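PDB 1OMO: alanine dehydrogenase from Archaeoglobus fulgidus, which catalyses the reversible NAD-dependent oxidative deamination of L-alanine to pyruvate and ammonium, working as a homodimer that does not accept NADP in place of NAD. Local coordinates for residues Ile131-Gln136 with Val153-Val158. Residues are numbered along the deposited sequence; the frame is centred on the assembly and turned at random.
Sequences IGCGTQ and VKAYDV. With NAD (nicotinamide-adenine-dinucleotide), chain D.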
# COMPACT_ATOMS: atom_id res chain seq x y z
N ILE A 131 26.07 -2.91 19.24
CA ILE A 131 26.85 -2.32 18.17
C ILE A 131 25.86 -1.34 17.56
O ILE A 131 24.95 -1.75 16.84
CB ILE A 131 27.24 -3.35 17.11
CG1 ILE A 131 27.99 -4.52 17.76
CG2 ILE A 131 28.10 -2.70 16.06
CD1 ILE A 131 29.21 -4.08 18.57
N GLY A 132 26.04 -0.06 17.86
CA GLY A 132 25.15 0.98 17.39
C GLY A 132 24.36 1.43 18.62
O GLY A 132 23.76 0.60 19.30
N CYS A 133 24.37 2.72 18.91
CA CYS A 133 23.67 3.21 20.09
C CYS A 133 22.69 4.33 19.76
O CYS A 133 22.57 5.30 20.51
CB CYS A 133 24.68 3.69 21.16
SG CYS A 133 25.83 2.38 21.77
N GLY A 134 22.02 4.19 18.61
CA GLY A 134 20.99 5.13 18.19
C GLY A 134 19.62 4.72 18.77
O GLY A 134 19.52 3.88 19.67
N THR A 135 18.56 5.30 18.22
CA THR A 135 17.21 5.06 18.67
C THR A 135 16.82 3.62 18.92
O THR A 135 16.38 3.26 20.01
CB THR A 135 16.20 5.66 17.69
OG1 THR A 135 16.35 7.09 17.68
CG2 THR A 135 14.78 5.30 18.09
N GLN A 136 16.95 2.79 17.91
CA GLN A 136 16.58 1.41 18.04
C GLN A 136 17.31 0.69 19.17
O GLN A 136 16.71 -0.20 19.82
CB GLN A 136 16.79 0.67 16.72
CG GLN A 136 16.28 -0.75 16.80
CD GLN A 136 14.87 -0.82 17.40
OE1 GLN A 136 14.54 -1.76 18.14
NE2 GLN A 136 14.03 0.18 17.06
N VAL A 153 26.23 -4.06 30.38
CA VAL A 153 26.04 -3.53 29.04
C VAL A 153 27.38 -3.02 28.50
O VAL A 153 28.09 -2.28 29.19
CB VAL A 153 24.98 -2.39 29.03
CG1 VAL A 153 25.08 -1.56 27.72
CG2 VAL A 153 23.58 -3.02 29.19
N LYS A 154 27.73 -3.45 27.29
CA LYS A 154 28.94 -3.01 26.62
C LYS A 154 28.48 -2.26 25.36
O LYS A 154 27.91 -2.87 24.46
CB LYS A 154 29.78 -4.23 26.26
CG LYS A 154 30.16 -5.04 27.51
CD LYS A 154 30.72 -6.41 27.15
CE LYS A 154 32.18 -6.54 27.46
NZ LYS A 154 32.59 -7.91 27.05
N ALA A 155 28.72 -0.95 25.30
CA ALA A 155 28.24 -0.15 24.17
C ALA A 155 29.23 0.48 23.20
O ALA A 155 30.15 1.19 23.60
CB ALA A 155 27.31 0.94 24.72
N TYR A 156 29.02 0.25 21.92
CA TYR A 156 29.89 0.82 20.90
C TYR A 156 29.16 1.55 19.80
O TYR A 156 28.22 1.01 19.20
CB TYR A 156 30.73 -0.26 20.22
CG TYR A 156 31.44 0.27 18.97
CD1 TYR A 156 30.91 0.05 17.68
CD2 TYR A 156 32.62 1.03 19.08
CE1 TYR A 156 31.54 0.57 16.54
CE2 TYR A 156 33.25 1.57 17.94
CZ TYR A 156 32.70 1.33 16.67
OH TYR A 156 33.31 1.88 15.57
N ASP A 157 29.61 2.75 19.48
CA ASP A 157 29.00 3.49 18.37
C ASP A 157 30.17 4.24 17.74
O ASP A 157 31.12 4.55 18.46
CB ASP A 157 27.94 4.48 18.90
CG ASP A 157 26.99 5.01 17.79
OD1 ASP A 157 25.74 4.85 17.92
OD2 ASP A 157 27.47 5.59 16.80
N VAL A 158 30.15 4.48 16.43
CA VAL A 158 31.25 5.24 15.81
C VAL A 158 31.18 6.65 16.35
O VAL A 158 32.14 7.41 16.27
CB VAL A 158 31.17 5.36 14.26
CG1 VAL A 158 31.61 4.08 13.60
CG2 VAL A 158 29.74 5.78 13.82
PA NAD D . 20.01 6.03 14.17
O1A NAD D . 20.67 6.78 13.07
O2A NAD D . 19.41 6.81 15.34
O5B NAD D . 20.85 4.80 14.87
C5B NAD D . 22.02 4.15 14.21
C4B NAD D . 23.24 4.39 15.13
O4B NAD D . 24.34 3.66 14.42
C3B NAD D . 23.82 5.88 15.23
O3B NAD D . 23.92 6.31 16.65
C2B NAD D . 25.19 5.85 14.51
O2B NAD D . 26.17 6.75 14.87
C1B NAD D . 25.55 4.34 14.65
N9A NAD D . 26.40 3.84 13.61
C8A NAD D . 26.43 4.08 12.25
N7A NAD D . 27.37 3.40 11.63
C5A NAD D . 28.02 2.68 12.53
C6A NAD D . 29.13 1.73 12.42
N6A NAD D . 29.71 1.48 11.27
N1A NAD D . 29.52 1.15 13.61
C2A NAD D . 28.94 1.41 14.81
N3A NAD D . 27.87 2.32 14.96
C4A NAD D . 27.43 2.91 13.79
O3 NAD D . 18.84 4.92 13.75
PN NAD D . 17.79 3.90 14.59
O1N NAD D . 18.21 3.91 16.04
O2N NAD D . 16.37 4.19 14.16
O5D NAD D . 18.31 2.45 13.90
C5D NAD D . 18.49 2.66 12.35
C4D NAD D . 18.75 1.38 11.63
O4D NAD D . 17.61 0.41 11.99
C3D NAD D . 18.71 1.47 10.07
O3D NAD D . 19.48 0.43 9.45
C2D NAD D . 17.20 1.33 9.84
O2D NAD D . 16.83 1.27 8.50
C1D NAD D . 16.88 0.05 10.75
N1N NAD D . 15.49 -0.17 11.29
C2N NAD D . 15.02 -1.53 11.05
C3N NAD D . 13.78 -1.84 11.72
C7N NAD D . 13.24 -3.37 11.43
O7N NAD D . 12.01 -3.60 11.56
N7N NAD D . 14.17 -4.32 11.08
C4N NAD D . 13.04 -0.98 12.57
C5N NAD D . 13.63 0.34 12.72
C6N NAD D . 14.83 0.73 12.10
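D157 joins the loop G132-G134 to the adenosine ribose of NAD through a single carboxylate. Its OD1 takes the backbone N-H of C133 (N to OD1 2.7 Å), on the anti side and 29° out of the carboxylate plane, and also accepts NAD O3B. OD2 accepts the other ribose hydroxyl, NAD O2B, at 2.6 Å. With CG anti to the backbone N (chi1 -164°), the acid extends from the end of its strand to the loop and the sugar together.

One residue back, Y156 O accepts the N-H of G132 (N to O 2.8 Å), carrying the parallel pairing of I131 with Y156 just past the end of strand 127-131. On the sheet face that I131 and Y156 share, I131 CG2 lies at the edge of the tyrosine ring, 4.3 Å from Y156 CD1. C133 turns its sulfur the other way, SG resting 3.6 Å from A155 CB, where F166 of helix 160-172 touches both side chains.

In the second shell, R159 N also bonds D157 OD2, which should help fix the carboxylate's rotation. Farther along the loop, G134 occupies the N-cap position of helix 135-147, its C 3.2 Å from NAD O1N. Q136 N then donates to NAD O1N, a phosphate oxygen on the nicotinamide side, at 2.5 Å. Glycine-rich turn, helix start and ribose-binding acid after the second strand together form the dinucleotide-binding beta-alpha-beta unit of a Rossmann fold.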